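Local coordinates for protein MFP2b (Ascaris suum, PDB 2BJR) that probably enhances the polymerisation of major sperm protein that drives the amoeboid crawling of nematode sperm, and carries a bound zinc ion, at residues A[274-277]-A[278-281]; A[317-321]-A[322-326]; A[18-21]-A[22-26]. All coordinates share one frame; numbering follows the deposited sequence.

Contact 1. Residues A[274-277]-A[278-281]; sequences ELPE and AIRG
R280 folds back over the loop that precedes it, and its guanidinium group meets the carbonyl of L275 in the shortest hydrogen bond between 274-277 and 278-281. NH1 of R280 donates to O of L275 at 2.8 Å, with the oxygen lying in the guanidinium plane and the donor almost in line with the C=O bond. CG of R280 is wedged between its own backbone N and carbonyl carbon (chi1 68°), and the chain then runs extended as far as NE, which carries the flat group back past P276 and E277. CA of E277 sits over one face of the guanidinium toward its rim, 3.4 Å above the plane, while OE2 of E274 lies over the opposite face. A long, flexible side chain ending in a planar multiple donor suits this place.

The packing is close on the apolar side as well. CD of P276 touches CD1 of I279 at 3.8 Å, and CB of L275 lies 4.2 Å from CG1 of I279. L275 also touches V190, and I279 touches Y173.

The acidic side is looser and lies nearer to solvent. OE2 of E277 forms a salt bridge with NH2 of R280 at 3.6 Å, but it stands well out of the guanidinium plane, so charge alone joins them; the same oxygen pairs with K362. E274 OE2 and R280 NH1 are 4.5 Å apart, too far for a salt bridge. D283 holds R280 NH2 in a further one.

N of I279 bonds to O of P276 at 3.1 Å. Proline suits this entry position because its restricted phi presets the chain's course and the turn uses only its carbonyl. The motif is a type I beta turn, P276 to I279, continued by an overlapping turn that a weak bond from N of R280 to O of E277 closes, between strands 268-274 and 282-288.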
ATOM      1  N   GLU A 274     -12.079  -3.268  -4.988  1.00 20.71           N
ATOM      2  CA  GLU A 274     -13.290  -3.587  -4.251  1.00 21.89           C
ATOM      3  C   GLU A 274     -13.251  -5.082  -4.030  1.00 22.59           C
ATOM      4  O   GLU A 274     -13.246  -5.883  -5.001  1.00 23.70           O
ATOM      5  CB  GLU A 274     -14.527  -3.205  -5.082  1.00 22.41           C
ATOM      6  CG  GLU A 274     -15.860  -3.468  -4.413  1.00 24.38           C
ATOM      7  CD  GLU A 274     -16.973  -2.816  -5.221  1.00 30.04           C
ATOM      8  OE1 GLU A 274     -17.159  -3.238  -6.378  1.00 31.64           O
ATOM      9  OE2 GLU A 274     -17.607  -1.853  -4.721  1.00 34.12           O
ATOM     10  N   LEU A 275     -13.217  -5.452  -2.764  1.00 21.55           N
ATOM     11  CA  LEU A 275     -13.162  -6.835  -2.382  1.00 22.42           C
ATOM     12  C   LEU A 275     -14.484  -7.542  -2.646  1.00 22.78           C
ATOM     13  O   LEU A 275     -15.499  -6.896  -2.756  1.00 21.17           O
ATOM     14  CB  LEU A 275     -12.853  -6.917  -0.919  1.00 23.10           C
ATOM     15  CG  LEU A 275     -11.450  -6.395  -0.631  1.00 25.30           C
ATOM     16  CD1 LEU A 275     -11.277  -6.294   0.846  1.00 26.58           C
ATOM     17  CD2 LEU A 275     -10.412  -7.334  -1.280  1.00 28.30           C
ATOM     18  N   PRO A 276     -14.462  -8.860  -2.748  1.00 23.69           N
ATOM     19  CA  PRO A 276     -15.718  -9.623  -2.856  1.00 24.44           C
ATOM     20  C   PRO A 276     -16.631  -9.340  -1.660  1.00 23.54           C
ATOM     21  O   PRO A 276     -16.160  -9.234  -0.528  1.00 22.97           O
ATOM     22  CB  PRO A 276     -15.229 -11.077  -2.835  1.00 24.59           C
ATOM     23  CG  PRO A 276     -13.834 -10.995  -3.363  1.00 25.28           C
ATOM     24  CD  PRO A 276     -13.283  -9.748  -2.706  1.00 24.95           C
ATOM     25  N   GLU A 277     -17.934  -9.220  -1.883  1.00 25.22           N
ATOM     26  CA  GLU A 277     -18.800  -8.731  -0.808  1.00 26.15           C
ATOM     27  C   GLU A 277     -18.725  -9.609   0.444  1.00 26.78           C
ATOM     28  O   GLU A 277     -18.752  -9.100   1.574  1.00 26.47           O
ATOM     29  CB  GLU A 277     -20.261  -8.600  -1.247  1.00 26.72           C
ATOM     30  CG  GLU A 277     -21.119  -7.896  -0.180  1.00 27.58           C
ATOM     31  CD  GLU A 277     -22.361  -7.211  -0.744  1.00 32.62           C
ATOM     32  OE1 GLU A 277     -22.901  -7.720  -1.744  1.00 38.08           O
ATOM     33  OE2 GLU A 277     -22.813  -6.155  -0.184  1.00 37.26           O
ATOM     34  N   ALA A 278     -18.580 -10.914   0.238  1.00 27.86           N
ATOM     35  CA  ALA A 278     -18.590 -11.863   1.337  1.00 28.33           C
ATOM     36  C   ALA A 278     -17.424 -11.700   2.310  1.00 28.92           C
ATOM     37  O   ALA A 278     -17.550 -12.092   3.460  1.00 28.99           O
ATOM     38  CB  ALA A 278     -18.617 -13.293   0.800  1.00 29.06           C
ATOM     39  N   ILE A 279     -16.295 -11.120   1.888  1.00 27.38           N
ATOM     40  CA  ILE A 279     -15.169 -10.980   2.815  1.00 27.44           C
ATOM     41  C   ILE A 279     -14.939  -9.561   3.339  1.00 25.59           C
ATOM     42  O   ILE A 279     -14.180  -9.377   4.281  1.00 25.98           O
ATOM     43  CB  ILE A 279     -13.853 -11.519   2.201  1.00 28.23           C
ATOM     44  CG1 ILE A 279     -13.283 -10.540   1.178  1.00 30.37           C
ATOM     45  CG2 ILE A 279     -14.031 -12.973   1.648  1.00 29.42           C
ATOM     46  CD1 ILE A 279     -11.948 -11.042   0.627  1.00 34.03           C
ATOM     47  N   ARG A 280     -15.621  -8.577   2.763  1.00 23.60           N
ATOM     48  CA  ARG A 280     -15.363  -7.197   3.124  1.00 23.37           C
ATOM     49  C   ARG A 280     -16.237  -6.717   4.266  1.00 22.59           C
ATOM     50  O   ARG A 280     -17.384  -7.156   4.406  1.00 22.52           O
ATOM     51  CB  ARG A 280     -15.531  -6.281   1.932  1.00 22.59           C
ATOM     52  CG  ARG A 280     -16.894  -6.108   1.404  1.00 21.72           C
ATOM     53  CD  ARG A 280     -16.905  -5.404   0.077  1.00 20.86           C
ATOM     54  NE  ARG A 280     -18.259  -4.992  -0.342  1.00 22.98           N
ATOM     55  CZ  ARG A 280     -18.761  -5.149  -1.554  1.00 23.24           C
ATOM     56  NH1 ARG A 280     -18.066  -5.702  -2.533  1.00 26.47           N
ATOM     57  NH2 ARG A 280     -19.990  -4.731  -1.802  1.00 27.90           N
ATOM     58  N   GLY A 281     -15.703  -5.804   5.058  1.00 21.83           N
ATOM     59  CA  GLY A 281     -16.390  -5.303   6.214  1.00 21.34           C
ATOM     60  C   GLY A 281     -16.971  -3.928   5.974  1.00 20.30           C
ATOM     61  O   GLY A 281     -17.361  -3.286   6.908  1.00 20.60           O
TER

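Contact 2. Residues A[317-321]-A[322-326]; sequences LIVDG and KEILG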
ATOM      1  N   LEU A 317     -14.158  15.755  -9.454  1.00 18.28           N
ATOM      2  CA  LEU A 317     -14.378  17.188  -9.537  1.00 19.96           C
ATOM      3  C   LEU A 317     -15.294  17.488 -10.711  1.00 20.62           C
ATOM      4  O   LEU A 317     -15.319  16.740 -11.685  1.00 20.96           O
ATOM      5  CB  LEU A 317     -13.055  17.916  -9.797  1.00 19.16           C
ATOM      6  CG  LEU A 317     -12.121  18.134  -8.607  1.00 19.72           C
ATOM      7  CD1 LEU A 317     -11.636  16.820  -8.084  1.00 20.37           C
ATOM      8  CD2 LEU A 317     -10.977  19.047  -9.000  1.00 21.63           C
ATOM      9  N   ILE A 318     -16.032  18.590 -10.606  1.00 22.17           N
ATOM     10  CA  ILE A 318     -16.769  19.144 -11.732  1.00 23.85           C
ATOM     11  C   ILE A 318     -16.014  20.356 -12.261  1.00 24.82           C
ATOM     12  O   ILE A 318     -15.897  21.356 -11.563  1.00 25.01           O
ATOM     13  CB  ILE A 318     -18.190  19.586 -11.302  1.00 24.39           C
ATOM     14  CG1 ILE A 318     -18.948  18.437 -10.652  1.00 25.77           C
ATOM     15  CG2 ILE A 318     -18.954  20.150 -12.488  1.00 24.90           C
ATOM     16  CD1 ILE A 318     -19.063  17.196 -11.505  1.00 28.78           C
ATOM     17  N   VAL A 319     -15.483  20.241 -13.469  1.00 25.96           N
ATOM     18  CA  VAL A 319     -14.652  21.248 -14.107  1.00 28.76           C
ATOM     19  C   VAL A 319     -15.205  21.505 -15.510  1.00 29.85           C
ATOM     20  O   VAL A 319     -15.305  20.580 -16.336  1.00 29.76           O
ATOM     21  CB  VAL A 319     -13.195  20.744 -14.233  1.00 28.73           C
ATOM     22  CG1 VAL A 319     -12.310  21.733 -15.061  1.00 30.52           C
ATOM     23  CG2 VAL A 319     -12.622  20.534 -12.906  1.00 30.89           C
ATOM     24  N   ASP A 320     -15.591  22.749 -15.788  1.00 31.89           N
ATOM     25  CA  ASP A 320     -16.149  23.082 -17.093  1.00 33.13           C
ATOM     26  C   ASP A 320     -17.422  22.261 -17.303  1.00 32.12           C
ATOM     27  O   ASP A 320     -17.703  21.822 -18.403  1.00 33.46           O
ATOM     28  CB  ASP A 320     -15.138  22.779 -18.225  1.00 34.91           C
ATOM     29  CG  ASP A 320     -13.920  23.727 -18.231  1.00 39.20           C
ATOM     30  OD1 ASP A 320     -13.973  24.797 -17.565  1.00 42.14           O
ATOM     31  OD2 ASP A 320     -12.865  23.465 -18.884  1.00 44.53           O
ATOM     32  N   GLY A 321     -18.179  22.019 -16.248  1.00 31.31           N
ATOM     33  CA  GLY A 321     -19.375  21.192 -16.340  1.00 30.36           C
ATOM     34  C   GLY A 321     -19.169  19.692 -16.565  1.00 29.35           C
ATOM     35  O   GLY A 321     -20.131  18.952 -16.699  1.00 30.77           O
ATOM     36  N   LYS A 322     -17.921  19.230 -16.548  1.00 27.81           N
ATOM     37  CA  LYS A 322     -17.590  17.823 -16.797  1.00 25.72           C
ATOM     38  C   LYS A 322     -17.028  17.167 -15.536  1.00 24.75           C
ATOM     39  O   LYS A 322     -16.465  17.838 -14.668  1.00 23.71           O
ATOM     40  CB  LYS A 322     -16.543  17.741 -17.901  1.00 26.58           C
ATOM     41  CG  LYS A 322     -16.999  18.336 -19.251  1.00 27.19           C
ATOM     42  CD  LYS A 322     -18.243  17.604 -19.765  1.00 29.30           C
ATOM     43  CE  LYS A 322     -18.629  18.050 -21.183  1.00 32.23           C
ATOM     44  NZ  LYS A 322     -19.803  17.304 -21.690  1.00 34.50           N
ATOM     45  N   GLU A 323     -17.190  15.858 -15.473  1.00 22.78           N
ATOM     46  CA  GLU A 323     -16.754  15.015 -14.365  1.00 21.59           C
ATOM     47  C   GLU A 323     -15.351  14.490 -14.632  1.00 20.16           C
ATOM     48  O   GLU A 323     -15.091  14.032 -15.725  1.00 20.68           O
ATOM     49  CB  GLU A 323     -17.681  13.837 -14.258  1.00 21.41           C
ATOM     50  CG  GLU A 323     -19.108  14.216 -13.878  1.00 23.52           C
ATOM     51  CD  GLU A 323     -20.141  13.192 -14.269  1.00 26.16           C
ATOM     52  OE1 GLU A 323     -19.846  12.303 -15.078  1.00 24.14           O
ATOM     53  OE2 GLU A 323     -21.270  13.293 -13.736  1.00 26.93           O
ATOM     54  N   ILE A 324     -14.483  14.510 -13.622  1.00 18.92           N
ATOM     55  CA  ILE A 324     -13.074  14.141 -13.790  1.00 18.80           C
ATOM     56  C   ILE A 324     -12.475  13.730 -12.459  1.00 18.82           C
ATOM     57  O   ILE A 324     -12.583  14.444 -11.467  1.00 18.85           O
ATOM     58  CB  ILE A 324     -12.290  15.270 -14.458  1.00 18.98           C
ATOM     59  CG1 ILE A 324     -10.806  14.911 -14.650  1.00 19.00           C
ATOM     60  CG2 ILE A 324     -12.410  16.568 -13.676  1.00 21.91           C
ATOM     61  CD1 ILE A 324     -10.610  13.833 -15.628  1.00 22.13           C
ATOM     62  N   LEU A 325     -11.839  12.555 -12.441  1.00 17.78           N
ATOM     63  CA  LEU A 325     -11.313  11.983 -11.225  1.00 16.43           C
ATOM     64  C   LEU A 325      -9.923  12.547 -10.839  1.00 17.32           C
ATOM     65  O   LEU A 325      -8.968  12.505 -11.634  1.00 16.39           O
ATOM     66  CB  LEU A 325     -11.249  10.473 -11.360  1.00 15.32           C
ATOM     67  CG  LEU A 325     -10.697   9.688 -10.193  1.00 13.42           C
ATOM     68  CD1 LEU A 325     -11.565   9.897  -8.966  1.00 15.31           C
ATOM     69  CD2 LEU A 325     -10.568   8.192 -10.452  1.00 14.20           C
ATOM     70  N   GLY A 326      -9.859  13.044  -9.607  1.00 16.18           N
ATOM     71  CA  GLY A 326      -8.611  13.497  -8.995  1.00 16.52           C
ATOM     72  C   GLY A 326      -8.625  13.310  -7.484  1.00 15.73           C
ATOM     73  O   GLY A 326      -8.918  12.235  -6.973  1.00 16.45           O
TER
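The flat groups that meet here are peptide units: those of L317 and V319 join those of I324 and K322 through N-H and C=O groups, while L317, V319, K322 and I324 send their side chains to one face of the hairpin and I318 and E323 to the other. N of L317 donates to O of I324 at 2.9 Å, and N of V319 to O of K322, also at 2.9 Å. The return bonds run from I324 to L317 and from K322 to V319. The last closes the turn at 3.0 Å between N of K322 and O of V319.

On the face of L317, V319 and I324, CG2 of I324 lies 4.0 Å from CG2 of V319, and their side chains cross at a slant. I324 places CG1 opposite its backbone N (chi1 -180°), which leaves CG2 as the branch that meets V319. I337 of strand 334-339 touches L317, V319 and I324, so branched aliphatic residues suit these three buried positions; K322 stands at the turn end of the same face.

On the face of I318 and E323 the two lie alongside each other and point the same way, with CD1 of I318 against CG of E323 at 3.8 Å. The methylenes of E323 serve the apolar contact, leaving its carboxylate for polar partners.

D320 and G321 form the corners of a type I' turn. Both have positive phi, which glycine takes up without strain. The chemistry implies a hairpin held within itself by backbone bonds and aliphatic contact, which K322 and E323 tie by salt bridges to D219 and R216, E323 bonding also to D219 and T220.

Contact 3. Residues A[18-21]-A[22-26]; sequences SPFP and DNPVK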
ATOM      1  N   SER A  18      14.313   2.940  -9.638  1.00 20.30           N
ATOM      2  CA  SER A  18      13.459   2.374 -10.667  1.00 20.51           C
ATOM      3  C   SER A  18      12.163   1.813 -10.015  1.00 19.32           C
ATOM      4  O   SER A  18      12.089   1.641  -8.819  1.00 17.31           O
ATOM      5  CB  SER A  18      14.196   1.254 -11.427  1.00 21.43           C
ATOM      6  OG  SER A  18      15.205   1.794 -12.280  1.00 23.78           O
ATOM      7  N   PRO A  19      11.141   1.543 -10.798  1.00 21.36           N
ATOM      8  CA  PRO A  19       9.904   0.978 -10.229  1.00 20.55           C
ATOM      9  C   PRO A  19      10.063  -0.339  -9.533  1.00 21.18           C
ATOM     10  O   PRO A  19      11.026  -1.085  -9.765  1.00 19.90           O
ATOM     11  CB  PRO A  19       8.978   0.867 -11.434  1.00 20.92           C
ATOM     12  CG  PRO A  19       9.467   1.858 -12.389  1.00 20.49           C
ATOM     13  CD  PRO A  19      11.000   1.809 -12.243  1.00 21.65           C
ATOM     14  N   PHE A  20       9.112  -0.637  -8.628  1.00 19.82           N
ATOM     15  CA  PHE A  20       9.141  -1.861  -7.881  1.00 19.28           C
ATOM     16  C   PHE A  20       8.974  -3.057  -8.767  1.00 20.69           C
ATOM     17  O   PHE A  20       8.316  -2.979  -9.793  1.00 20.71           O
ATOM     18  CB  PHE A  20       8.035  -1.928  -6.808  1.00 19.28           C
ATOM     19  CG  PHE A  20       8.351  -1.156  -5.563  1.00 17.21           C
ATOM     20  CD1 PHE A  20       8.234   0.234  -5.557  1.00 17.49           C
ATOM     21  CD2 PHE A  20       8.754  -1.812  -4.437  1.00 17.54           C
ATOM     22  CE1 PHE A  20       8.519   0.926  -4.447  1.00 17.36           C
ATOM     23  CE2 PHE A  20       9.050  -1.145  -3.315  1.00 16.63           C
ATOM     24  CZ  PHE A  20       8.924   0.253  -3.313  1.00 16.47           C
ATOM     25  N   PRO A  21       9.542  -4.177  -8.338  1.00 20.10           N
ATOM     26  CA  PRO A  21       9.262  -5.466  -8.983  1.00 20.62           C
ATOM     27  C   PRO A  21       7.797  -5.892  -8.793  1.00 20.50           C
ATOM     28  O   PRO A  21       7.070  -5.333  -7.954  1.00 18.31           O
ATOM     29  CB  PRO A  21      10.177  -6.428  -8.255  1.00 20.18           C
ATOM     30  CG  PRO A  21      10.461  -5.719  -6.869  1.00 21.33           C
ATOM     31  CD  PRO A  21      10.467  -4.306  -7.193  1.00 20.57           C
ATOM     32  N   ASP A  22       7.391  -6.921  -9.532  1.00 20.01           N
ATOM     33  CA  ASP A  22       6.056  -7.470  -9.353  1.00 21.01           C
ATOM     34  C   ASP A  22       5.789  -7.925  -7.956  1.00 19.80           C
ATOM     35  O   ASP A  22       6.659  -8.475  -7.269  1.00 19.52           O
ATOM     36  CB  ASP A  22       5.837  -8.695 -10.244  1.00 20.89           C
ATOM     37  CG  ASP A  22       5.748  -8.354 -11.712  1.00 23.43           C
ATOM     38  OD1 ASP A  22       5.608  -7.187 -12.151  1.00 26.18           O
ATOM     39  OD2 ASP A  22       5.831  -9.287 -12.521  1.00 27.90           O
ATOM     40  N   ASN A  23       4.553  -7.729  -7.535  1.00 19.81           N
ATOM     41  CA  ASN A  23       4.065  -8.304  -6.288  1.00 19.81           C
ATOM     42  C   ASN A  23       4.933  -8.151  -5.007  1.00 20.00           C
ATOM     43  O   ASN A  23       5.190  -9.119  -4.293  1.00 19.62           O
ATOM     44  CB  ASN A  23       3.750  -9.775  -6.516  1.00 21.76           C
ATOM     45  CG  ASN A  23       2.726  -9.953  -7.599  1.00 24.66           C
ATOM     46  OD1 ASN A  23       1.540  -9.675  -7.386  1.00 31.66           O
ATOM     47  ND2 ASN A  23       3.168 -10.321  -8.765  1.00 25.76           N
ATOM     48  N   PRO A  24       5.341  -6.935  -4.689  1.00 18.68           N
ATOM     49  CA  PRO A  24       6.173  -6.723  -3.496  1.00 19.37           C
ATOM     50  C   PRO A  24       5.365  -6.911  -2.202  1.00 19.71           C
ATOM     51  O   PRO A  24       4.125  -6.734  -2.213  1.00 20.97           O
ATOM     52  CB  PRO A  24       6.659  -5.290  -3.689  1.00 18.10           C
ATOM     53  CG  PRO A  24       5.478  -4.651  -4.344  1.00 19.73           C
ATOM     54  CD  PRO A  24       5.051  -5.681  -5.379  1.00 18.89           C
ATOM     55  N   VAL A  25       5.998  -7.320  -1.120  1.00 17.62           N
ATOM     56  CA  VAL A  25       5.275  -7.601   0.090  1.00 17.44           C
ATOM     57  C   VAL A  25       5.306  -6.345   0.960  1.00 17.02           C
ATOM     58  O   VAL A  25       6.378  -5.861   1.330  1.00 16.23           O
ATOM     59  CB  VAL A  25       5.833  -8.802   0.813  1.00 17.15           C
ATOM     60  CG1 VAL A  25       5.181  -8.971   2.213  1.00 17.08           C
ATOM     61  CG2 VAL A  25       5.661 -10.070  -0.039  1.00 19.02           C
ATOM     62  N   LYS A  26       4.120  -5.813   1.275  1.00 15.63           N
ATOM     63  CA  LYS A  26       4.022  -4.689   2.219  1.00 16.55           C
ATOM     64  C   LYS A  26       4.189  -5.047   3.660  1.00 15.32           C
ATOM     65  O   LYS A  26       3.788  -6.110   4.084  1.00 15.45           O
ATOM     66  CB  LYS A  26       2.628  -4.040   2.074  1.00 17.90           C
ATOM     67  CG  LYS A  26       2.365  -3.683   0.659  1.00 22.24           C
ATOM     68  CD  LYS A  26       1.140  -2.837   0.568  1.00 22.79           C
ATOM     69  CE  LYS A  26       1.427  -1.409   0.241  1.00 22.54           C
ATOM     70  NZ  LYS A  26       0.108  -0.717   0.064  1.00 18.78           N
TER
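A local apolar contact between F20 and P24 sits in the irregular segment between strand 10-15 and strand 34-40, at a bend of the chain. CD2 of F20 lies 4.1 Å from CB of P24, and the two side chains cross at about a right angle; the proline comes to the ring obliquely. With CG of F20 turned away from its carbonyl carbon (chi1 -79°), the ring reaches toward P24 and also meets Y34. A large aromatic suits this buried place, while the rigid prolines hold the chain to a fixed course.

P24 has no N-H to offer O of P21, and its CD approaches that oxygen at 3.3 Å instead; no hydrogen bond crosses the bend. N23 stands at positive phi (48°), a conformation asparagine tolerates well. The carboxylate of D22 forms salt bridges with K83 and R199.

R199 also bonds to O of F20, and S268 to N of F20, while P24 and K26 touch D197. R199, S268 and D197 belong to the second family half, so this open bend, without a closing hydrogen bond, is a proline-rich connection lodged between the protein's two related halves.

In the fold
Along the chain contact 3 comes first, in the N-terminal motility-protein region, followed by contact 1 and then contact 2, both in the C-terminal one. None touches another. The centres of contacts 1 and 3 lie about 24 Å apart. Contact 2 is more remote, its centre about 29 Å from that of contact 1. Contact 1 leaves strand 268-274, which pairs with strand 194-199, the strand that contact 3 leans on. It leads into strand 282-288, which shares with the hairpin of contact 2 the partner strand 355-361. Contact 1 thus passes the chain between two antiparallel sheets, near the zinc site without contributing a ligand, while the loop of contact 3 lies against strand 194-199 and S268.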